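Local coordinates for protein mitochondrial association factor 1 (Toxoplasma gondii, PDB 6BXS) that is encoded by a Toxoplasma locus required for manipulating host mitochondria, and is built on a macro domain, a fold that in many relatives binds ADP-ribose, at residues N237-A240 with V241-A244; A188-L191 with G192-G195; I79-T82 with A83-S87; T69-E72 with E73-N77. All blocks are in the same frame, centred on the assembly; numbering follows the deposited sequence.

Contact 1: residues N237-A240 with V241-A244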
loop_
_atom_site.group_PDB
_atom_site.type_symbol
_atom_site.label_atom_id
_atom_site.label_comp_id
_atom_site.label_asym_id
_atom_site.label_seq_id
_atom_site.Cartn_x
_atom_site.Cartn_y
_atom_site.Cartn_z
ATOM N N ASN A 237 6.595 -11.631 2.020
ATOM C CA ASN A 237 6.092 -10.460 2.725
ATOM C C ASN A 237 6.753 -10.293 4.090
ATOM O O ASN A 237 7.167 -9.196 4.454
ATOM C CB ASN A 237 4.574 -10.551 2.890
ATOM C CG ASN A 237 4.015 -9.437 3.754
ATOM O OD1 ASN A 237 3.904 -8.292 3.315
ATOM N ND2 ASN A 237 3.656 -9.767 4.991
ATOM N N ALA A 238 6.851 -11.386 4.837
ATOM C CA ALA A 238 7.453 -11.353 6.166
ATOM C C ALA A 238 8.894 -10.862 6.103
ATOM O O ALA A 238 9.283 -9.964 6.846
ATOM C CB ALA A 238 7.390 -12.728 6.808
ATOM N N VAL A 239 9.680 -11.445 5.205
ATOM C CA VAL A 239 11.079 -11.066 5.053
ATOM C C VAL A 239 11.211 -9.628 4.547
ATOM O O VAL A 239 12.126 -8.905 4.946
ATOM C CB VAL A 239 11.808 -12.032 4.092
ATOM C CG1 VAL A 239 13.198 -11.519 3.741
ATOM C CG2 VAL A 239 11.907 -13.415 4.718
ATOM N N ALA A 240 10.301 -9.214 3.671
ATOM C CA ALA A 240 10.315 -7.849 3.154
ATOM C C ALA A 240 10.011 -6.849 4.265
ATOM O O ALA A 240 10.601 -5.769 4.320
ATOM C CB ALA A 240 9.315 -7.698 2.016
ATOM N N VAL A 241 9.083 -7.210 5.145
ATOM C CA VAL A 241 8.732 -6.361 6.276
ATOM C C VAL A 241 9.912 -6.229 7.242
ATOM O O VAL A 241 10.196 -5.137 7.731
ATOM C CB VAL A 241 7.500 -6.912 7.024
ATOM C CG1 VAL A 241 7.335 -6.244 8.391
ATOM C CG2 VAL A 241 6.240 -6.713 6.186
ATOM N N GLU A 242 10.589 -7.341 7.517
ATOM C CA GLU A 242 11.749 -7.335 8.408
ATOM C C GLU A 242 12.831 -6.388 7.905
ATOM O O GLU A 242 13.399 -5.616 8.679
ATOM C CB GLU A 242 12.332 -8.745 8.552
ATOM C CG GLU A 242 11.469 -9.710 9.353
ATOM C CD GLU A 242 12.057 -11.111 9.406
ATOM O OE1 GLU A 242 12.970 -11.343 10.226
ATOM O OE2 GLU A 242 11.608 -11.978 8.627
ATOM N N ALA A 243 13.105 -6.449 6.605
ATOM C CA ALA A 243 14.151 -5.631 6.001
ATOM C C ALA A 243 13.782 -4.153 6.039
ATOM O O ALA A 243 14.635 -3.301 6.282
ATOM C CB ALA A 243 14.407 -6.075 4.567
ATOM N N ALA A 244 12.509 -3.856 5.790
ATOM C CA ALA A 244 12.031 -2.478 5.766
ATOM C C ALA A 244 12.076 -1.844 7.154
ATOM O O ALA A 244 12.477 -0.690 7.298
ATOM C CB ALA A 244 10.619 -2.422 5.208
#
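Val241 sits one helical turn beyond Asn237, and the two side chains run alongside each other in the same direction. Val241 N bonds to Asn237 O at 2.8 Å. Because CG2 takes the place beside the backbone N (chi1 166° puts CG1 opposite that nitrogen), Val241 CG2 drops back over the preceding turn and meets Asn237 O at 3.2 Å. Val241 CG2 is also 4.0 Å from Asn237 OD1, so the amide end lies along an apolar flank. A branched, apolar residue suits the place, since Val241 faces inward onto Leu254 and Phe256 of strand 253-256.

Glu242 comes next, its N bonded to Ala238 O at 3.0 Å. Glu242 CG is swung back beside its own amide (chi1 -71°) and passes 3.3 Å from Ala238 O. From there the extended chain runs back along the helix, and Glu242 OE2 comes within 4.2 Å of Val239 CG2, the two side chains crossing at a slant. The polar partner of OE2 is Ser271 OG on helix 263-276, a helix against which Ala238 also packs; the small methyl of Ala238 suits that close approach. Helix 230-248 is the helical link of a beta-alpha-beta crossover between strands 213-216 and 253-256 of the macro-domain sheet, with its Val241 and Asn237 side turned to the strands.

Ala243, partly exposed, follows with N to Val239 O at 3.1 Å, its methyl adding little bulk to the outer face. Ala244 repeats the step, CB resting 3.5 Å from Ala240 O; both Ala244 and Ala240 are short side chains buried toward helix 179-202.

Contact 2: residues A188-L191 with G192-G195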
loop_
_atom_site.group_PDB
_atom_site.type_symbol
_atom_site.label_atom_id
_atom_site.label_comp_id
_atom_site.label_asym_id
_atom_site.label_seq_id
_atom_site.Cartn_x
_atom_site.Cartn_y
_atom_site.Cartn_z
ATOM N N ALA A 188 11.818 -4.755 -2.414
ATOM C CA ALA A 188 11.882 -3.420 -3.002
ATOM C C ALA A 188 10.552 -2.694 -2.841
ATOM O O ALA A 188 10.514 -1.491 -2.588
ATOM C CB ALA A 188 12.255 -3.513 -4.473
ATOM N N THR A 189 9.462 -3.440 -2.992
ATOM C CA THR A 189 8.122 -2.879 -2.864
ATOM C C THR A 189 7.842 -2.443 -1.424
ATOM O O THR A 189 7.315 -1.355 -1.187
ATOM C CB THR A 189 7.049 -3.892 -3.308
ATOM O OG1 THR A 189 7.278 -4.266 -4.673
ATOM C CG2 THR A 189 5.652 -3.298 -3.184
ATOM N N MET A 190 8.191 -3.294 -0.464
ATOM C CA MET A 190 7.967 -2.974 0.944
ATOM C C MET A 190 8.833 -1.795 1.374
ATOM O O MET A 190 8.402 -0.965 2.173
ATOM C CB MET A 190 8.251 -4.187 1.829
ATOM C CG MET A 190 7.742 -4.036 3.260
ATOM S SD MET A 190 5.955 -3.778 3.354
ATOM C CE MET A 190 5.350 -5.335 2.710
ATOM N N LEU A 191 10.052 -1.724 0.846
ATOM C CA LEU A 191 10.919 -0.575 1.086
ATOM C C LEU A 191 10.286 0.703 0.540
ATOM O O LEU A 191 10.434 1.778 1.122
ATOM C CB LEU A 191 12.294 -0.785 0.446
ATOM C CG LEU A 191 13.286 -1.717 1.149
ATOM C CD1 LEU A 191 14.574 -1.802 0.346
ATOM C CD2 LEU A 191 13.581 -1.248 2.567
ATOM N N GLY A 192 9.585 0.582 -0.582
ATOM C CA GLY A 192 8.902 1.715 -1.180
ATOM C C GLY A 192 7.796 2.250 -0.290
ATOM O O GLY A 192 7.645 3.460 -0.125
ATOM N N ILE A 193 7.021 1.338 0.285
ATOM C CA ILE A 193 5.923 1.701 1.172
ATOM C C ILE A 193 6.432 2.390 2.438
ATOM O O ILE A 193 5.993 3.487 2.779
ATOM C CB ILE A 193 5.105 0.455 1.567
ATOM C CG1 ILE A 193 4.454 -0.167 0.329
ATOM C CG2 ILE A 193 4.028 0.811 2.586
ATOM C CD1 ILE A 193 4.083 -1.623 0.501
ATOM N N VAL A 194 7.355 1.736 3.131
ATOM C CA VAL A 194 7.880 2.253 4.389
ATOM C C VAL A 194 8.770 3.470 4.148
ATOM O O VAL A 194 8.797 4.400 4.953
ATOM C CB VAL A 194 8.671 1.167 5.145
ATOM C CG1 VAL A 194 9.212 1.704 6.468
ATOM C CG2 VAL A 194 7.787 -0.053 5.389
ATOM N N GLY A 195 9.491 3.462 3.031
ATOM C CA GLY A 195 10.340 4.581 2.669
ATOM C C GLY A 195 9.530 5.816 2.323
ATOM O O GLY A 195 9.883 6.932 2.714
#
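The carbonyls of Ala188, Thr189, Met190 and Leu191 receive the amides of Gly192, Ile193, Val194 and Gly195 in unbroken alpha-helical order, and the bond from Val194 N to Met190 O is almost straight at 177°, while the short one from Gly195 N to Leu191 O, 2.7 Å, is bent to 141°. Of the side chains, Met190 and Ile193 make the main apolar contact. With CG opposite its backbone N and a bend at chi2, Met190 SD comes obliquely to 4.0 Å from Ile193 CD1; the bend at chi3 directs only CE. Ile193 CG1 lies beside its own backbone N (chi1 -63°), which sends that branch back over the previous turn to 3.4 Å from Thr189 O. Ile193 CD1 thereby comes within 4.3 Å of Thr189 CG2, and both residues turn to Thr170. Val194 reaches back similarly, Val194 CG2 lying 3.4 Å from Met190 O. The two glycines keep their part of helix 179-202 slim. Flexible and branched apolar groups suit this helix, which the macro domain packs between strand 166-170 and helix 230-248. Thr189 OG1 bonds to Ala185 O, so the one buried hydroxyl is satisfied by the backbone and cohesion between side chains rests on dispersion.

Contact 3: residues I79-T82 with A83-S87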
loop_
_atom_site.group_PDB
_atom_site.type_symbol
_atom_site.label_atom_id
_atom_site.label_comp_id
_atom_site.label_asym_id
_atom_site.label_seq_id
_atom_site.Cartn_x
_atom_site.Cartn_y
_atom_site.Cartn_z
ATOM N N ILE A 79 -20.241 15.588 -6.109
ATOM C CA ILE A 79 -19.245 15.886 -7.131
ATOM C C ILE A 79 -19.449 14.948 -8.315
ATOM O O ILE A 79 -19.662 13.751 -8.121
ATOM C CB ILE A 79 -17.812 15.733 -6.592
ATOM C CG1 ILE A 79 -17.530 16.799 -5.537
ATOM C CG2 ILE A 79 -16.786 15.859 -7.718
ATOM C CD1 ILE A 79 -16.337 16.494 -4.681
ATOM N N PRO A 80 -19.380 15.477 -9.549
ATOM C CA PRO A 80 -19.522 14.567 -10.687
ATOM C C PRO A 80 -18.231 13.788 -10.936
ATOM O O PRO A 80 -17.349 14.254 -11.660
ATOM C CB PRO A 80 -19.857 15.507 -11.861
ATOM C CG PRO A 80 -19.695 16.922 -11.336
ATOM C CD PRO A 80 -19.049 16.841 -9.992
ATOM N N LEU A 81 -18.124 12.616 -10.315
ATOM C CA LEU A 81 -16.966 11.747 -10.488
ATOM C C LEU A 81 -17.419 10.361 -10.925
ATOM O O LEU A 81 -18.182 9.698 -10.223
ATOM C CB LEU A 81 -16.154 11.654 -9.192
ATOM C CG LEU A 81 -14.859 10.840 -9.274
ATOM C CD1 LEU A 81 -13.845 11.521 -10.185
ATOM C CD2 LEU A 81 -14.268 10.620 -7.891
ATOM N N THR A 82 -16.948 9.933 -12.092
ATOM C CA THR A 82 -17.288 8.620 -12.626
ATOM C C THR A 82 -16.085 7.692 -12.539
ATOM O O THR A 82 -14.969 8.132 -12.257
ATOM C CB THR A 82 -17.760 8.709 -14.090
ATOM O OG1 THR A 82 -16.667 9.102 -14.927
ATOM C CG2 THR A 82 -18.894 9.715 -14.230
ATOM N N ALA A 83 -16.318 6.408 -12.784
ATOM C CA ALA A 83 -15.255 5.411 -12.754
ATOM C C ALA A 83 -14.155 5.737 -13.760
ATOM O O ALA A 83 -12.969 5.591 -13.460
ATOM C CB ALA A 83 -15.825 4.029 -13.028
ATOM N N THR A 84 -14.551 6.177 -14.950
ATOM C CA THR A 84 -13.592 6.473 -16.010
ATOM C C THR A 84 -12.762 7.714 -15.691
ATOM O O THR A 84 -11.579 7.774 -16.022
ATOM C CB THR A 84 -14.297 6.678 -17.364
ATOM O OG1 THR A 84 -15.279 7.715 -17.246
ATOM C CG2 THR A 84 -14.973 5.391 -17.811
ATOM N N GLU A 85 -13.384 8.702 -15.055
ATOM C CA GLU A 85 -12.670 9.904 -14.631
ATOM C C GLU A 85 -11.546 9.547 -13.666
ATOM O O GLU A 85 -10.387 9.909 -13.878
ATOM C CB GLU A 85 -13.620 10.897 -13.961
ATOM C CG GLU A 85 -14.559 11.626 -14.906
ATOM C CD GLU A 85 -15.451 12.617 -14.181
ATOM O OE1 GLU A 85 -14.922 13.427 -13.389
ATOM O OE2 GLU A 85 -16.682 12.583 -14.397
ATOM N N LEU A 86 -11.909 8.835 -12.606
ATOM C CA LEU A 86 -10.965 8.450 -11.564
ATOM C C LEU A 86 -9.866 7.551 -12.113
ATOM O O LEU A 86 -8.693 7.715 -11.770
ATOM C CB LEU A 86 -11.703 7.745 -10.423
ATOM C CG LEU A 86 -10.843 7.142 -9.311
ATOM C CD1 LEU A 86 -9.904 8.175 -8.715
ATOM C CD2 LEU A 86 -11.737 6.550 -8.233
ATOM N N SER A 87 -10.250 6.599 -12.958
ATOM C CA SER A 87 -9.296 5.682 -13.568
ATOM C C SER A 87 -8.257 6.433 -14.385
ATOM O O SER A 87 -7.058 6.221 -14.224
ATOM C CB SER A 87 -10.016 4.665 -14.457
ATOM O OG SER A 87 -10.511 3.580 -13.697
#
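Thr82 and Glu85 set their side chains at about a right angle, the glutamate coming back from the first helical turn toward the residue that precedes the helix. Glu85 CG lies beside its own amide (chi1 -74°) and passes 3.3 Å from Thr82 OG1, while the carboxylate reaches on, Glu85 OE2 standing 3.6 Å from Thr82 CG2. The other oxygen, Glu85 OE1, lies 3.1 Å from Pro80 O; as both are acceptors this is no bond. Pro80 O itself has a weak hydrogen bond from Arg118. Thr82 and Thr84 slant across one another, and their hydroxyls share a hydrogen bond of 3.0 Å between OG1 and OG1, in which either could donate. On the inner side Leu81 lays CD1 against the aliphatic root of Glu85, 3.8 Å from CB, and against Leu86 CB at 4.3 Å. Both leucines are buried and turn to helix 61-76, as suits apolar residues under a turn whose outer side carries threonines and a glutamate. The backbone closes the turn with a nearly straight bond (174°) from Leu86 N to Thr82 O. Thr82 occupies the N-cap position of helix 83-103, where an extended loop turns into the helix.

Contact 4: residues T69-E72 with E73-N77. With SO4 (sulfate ion), chain E.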
loop_
_atom_site.group_PDB
_atom_site.type_symbol
_atom_site.label_atom_id
_atom_site.label_comp_id
_atom_site.label_asym_id
_atom_site.label_seq_id
_atom_site.Cartn_x
_atom_site.Cartn_y
_atom_site.Cartn_z
ATOM N N THR A 69 -15.096 3.274 -3.022
ATOM C CA THR A 69 -15.132 4.081 -1.808
ATOM C C THR A 69 -14.937 5.563 -2.117
ATOM O O THR A 69 -15.641 6.417 -1.578
ATOM C CB THR A 69 -14.048 3.630 -0.810
ATOM O OG1 THR A 69 -14.252 2.253 -0.473
ATOM C CG2 THR A 69 -14.097 4.467 0.461
ATOM N N ILE A 70 -13.968 5.863 -2.974
ATOM C CA ILE A 70 -13.692 7.237 -3.379
ATOM C C ILE A 70 -14.868 7.825 -4.153
ATOM O O ILE A 70 -15.257 8.972 -3.934
ATOM C CB ILE A 70 -12.414 7.315 -4.243
ATOM C CG1 ILE A 70 -11.181 7.054 -3.372
ATOM C CG2 ILE A 70 -12.303 8.677 -4.932
ATOM C CD1 ILE A 70 -9.874 6.973 -4.140
ATOM N N ILE A 71 -15.422 7.038 -5.069
ATOM C CA ILE A 71 -16.528 7.497 -5.902
ATOM C C ILE A 71 -17.790 7.716 -5.068
ATOM O O ILE A 71 -18.496 8.706 -5.257
ATOM C CB ILE A 71 -16.819 6.497 -7.040
ATOM C CG1 ILE A 71 -15.657 6.489 -8.039
ATOM C CG2 ILE A 71 -18.109 6.862 -7.768
ATOM C CD1 ILE A 71 -15.664 5.310 -8.998
ATOM N N GLU A 72 -18.075 6.792 -4.153
ATOM C CA GLU A 72 -19.262 6.903 -3.309
ATOM C C GLU A 72 -19.217 8.178 -2.474
ATOM O O GLU A 72 -20.210 8.892 -2.360
ATOM C CB GLU A 72 -19.394 5.688 -2.388
ATOM C CG GLU A 72 -20.777 5.558 -1.747
ATOM C CD GLU A 72 -20.751 4.928 -0.362
ATOM O OE1 GLU A 72 -19.785 5.160 0.396
ATOM O OE2 GLU A 72 -21.709 4.199 -0.029
ATOM N N GLU A 73 -18.057 8.456 -1.887
ATOM C CA GLU A 73 -17.888 9.642 -1.059
ATOM C C GLU A 73 -17.974 10.910 -1.905
ATOM O O GLU A 73 -18.464 11.941 -1.444
ATOM C CB GLU A 73 -16.552 9.589 -0.315
ATOM C CG GLU A 73 -16.368 10.694 0.712
ATOM C CD GLU A 73 -17.361 10.603 1.858
ATOM O OE1 GLU A 73 -17.767 9.474 2.211
ATOM O OE2 GLU A 73 -17.734 11.662 2.405
ATOM N N ALA A 74 -17.497 10.828 -3.143
ATOM C CA ALA A 74 -17.570 11.957 -4.067
ATOM C C ALA A 74 -19.022 12.294 -4.390
ATOM O O ALA A 74 -19.413 13.462 -4.377
ATOM C CB ALA A 74 -16.801 11.651 -5.346
ATOM N N ARG A 75 -19.814 11.266 -4.681
ATOM C CA ARG A 75 -21.227 11.450 -4.999
ATOM C C ARG A 75 -21.974 11.973 -3.778
ATOM O O ARG A 75 -22.857 12.823 -3.889
ATOM C CB ARG A 75 -21.851 10.134 -5.471
ATOM C CG ARG A 75 -23.047 10.312 -6.395
ATOM C CD ARG A 75 -22.601 10.654 -7.807
ATOM N NE ARG A 75 -21.932 9.526 -8.451
ATOM C CZ ARG A 75 -21.184 9.620 -9.546
ATOM N NH1 ARG A 75 -20.991 10.796 -10.131
ATOM N NH2 ARG A 75 -20.620 8.534 -10.057
ATOM N N ARG A 76 -21.608 11.445 -2.614
ATOM C CA ARG A 76 -22.195 11.863 -1.348
ATOM C C ARG A 76 -21.999 13.360 -1.126
ATOM O O ARG A 76 -22.923 14.065 -0.717
ATOM C CB ARG A 76 -21.574 11.066 -0.200
ATOM C CG ARG A 76 -22.160 11.354 1.167
ATOM C CD ARG A 76 -21.647 10.349 2.187
ATOM N NE ARG A 76 -22.231 9.026 1.986
ATOM C CZ ARG A 76 -21.775 7.908 2.544
ATOM N NH1 ARG A 76 -22.378 6.754 2.299
ATOM N NH2 ARG A 76 -20.715 7.940 3.340
ATOM N N ASN A 77 -20.791 13.839 -1.410
ATOM C CA ASN A 77 -20.468 15.255 -1.282
ATOM C C ASN A 77 -20.824 16.037 -2.545
ATOM O O ASN A 77 -20.394 17.176 -2.726
ATOM C CB ASN A 77 -18.984 15.422 -0.957
ATOM C CG ASN A 77 -18.606 14.789 0.366
ATOM O OD1 ASN A 77 -19.250 15.031 1.386
ATOM N ND2 ASN A 77 -17.572 13.957 0.352
HETATM S S SO4 E . -14.701 1.123 3.487
HETATM O O1 SO4 E . -15.106 1.964 2.363
HETATM O O2 SO4 E . -14.042 -0.078 2.980
HETATM O O3 SO4 E . -15.875 0.739 4.266
HETATM O O4 SO4 E . -13.778 1.866 4.341
#
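Glu72 and Arg76 pair by charge one turn apart, their side chains stretched out abreast. Glu72 OE2 is 3.5 Å from Arg76 NH1, but because the oxygen sits far off the plane of the guanidinium, no N-H points at it; the two flat groups are 46° apart. A second acid completes a small salt-bridge network: Arg76 NH2 lies 3.5 Å from Glu73 OE1. Long, flexible Glu72 and Arg76 suit the exposed side, whereas Glu73 is buried and its carboxylate draws on both Arg76 and Asn77.

Among hydrogen bonds, the backbone runs in regular alpha-helical steps, as from Arg76 N to Glu72 O at 2.9 Å. Here helix 61-76 ends, and Asn77, the first residue to leave helical geometry, turns ND2 to Glu73 OE2 at 3.1 Å, reaching its anti side 26° out of the carboxylate plane; ND2 also bonds Glu155 O.

Van der Waals contact is slighter: Arg75 runs alongside Ile71, Arg75 NH2 3.8 Å from Ile71 CG2, while Ile70 and Ala74 face Leu81.

Two turns back along the helix, Thr69 OG1 lies 3.0 Å from O1 of a sulfate ion, probably from the crystallisation liquor. That bond is unsettled, since Glu65 O competes for the hydroxyl proton; Arg29, His159 and the amides of Leu36 and Tyr37 also hold the ion.

Along the chain the order is contact 4, contact 3, contact 2, contact 1, and in space they fall into two pairs on opposite sides of the chain's centre. Contacts 3 and 4, with centres 10 Å apart, belong to the successive helices 61-76 and 83-103 and the loop between them; Ile79 N probably bonds Ala74 O at 2.9 Å. Contacts 1 and 2, with centres 9 Å apart, lie on the adjacent helices 230-248 and 179-202, where Met190 CE meets Asn237 OD1 at 3.3 Å. The nearest atoms of contacts 2 and 4 remain about 17 Å apart. The two pairs thus belong to distant parts of one macro domain, each joining helices that pack on each other.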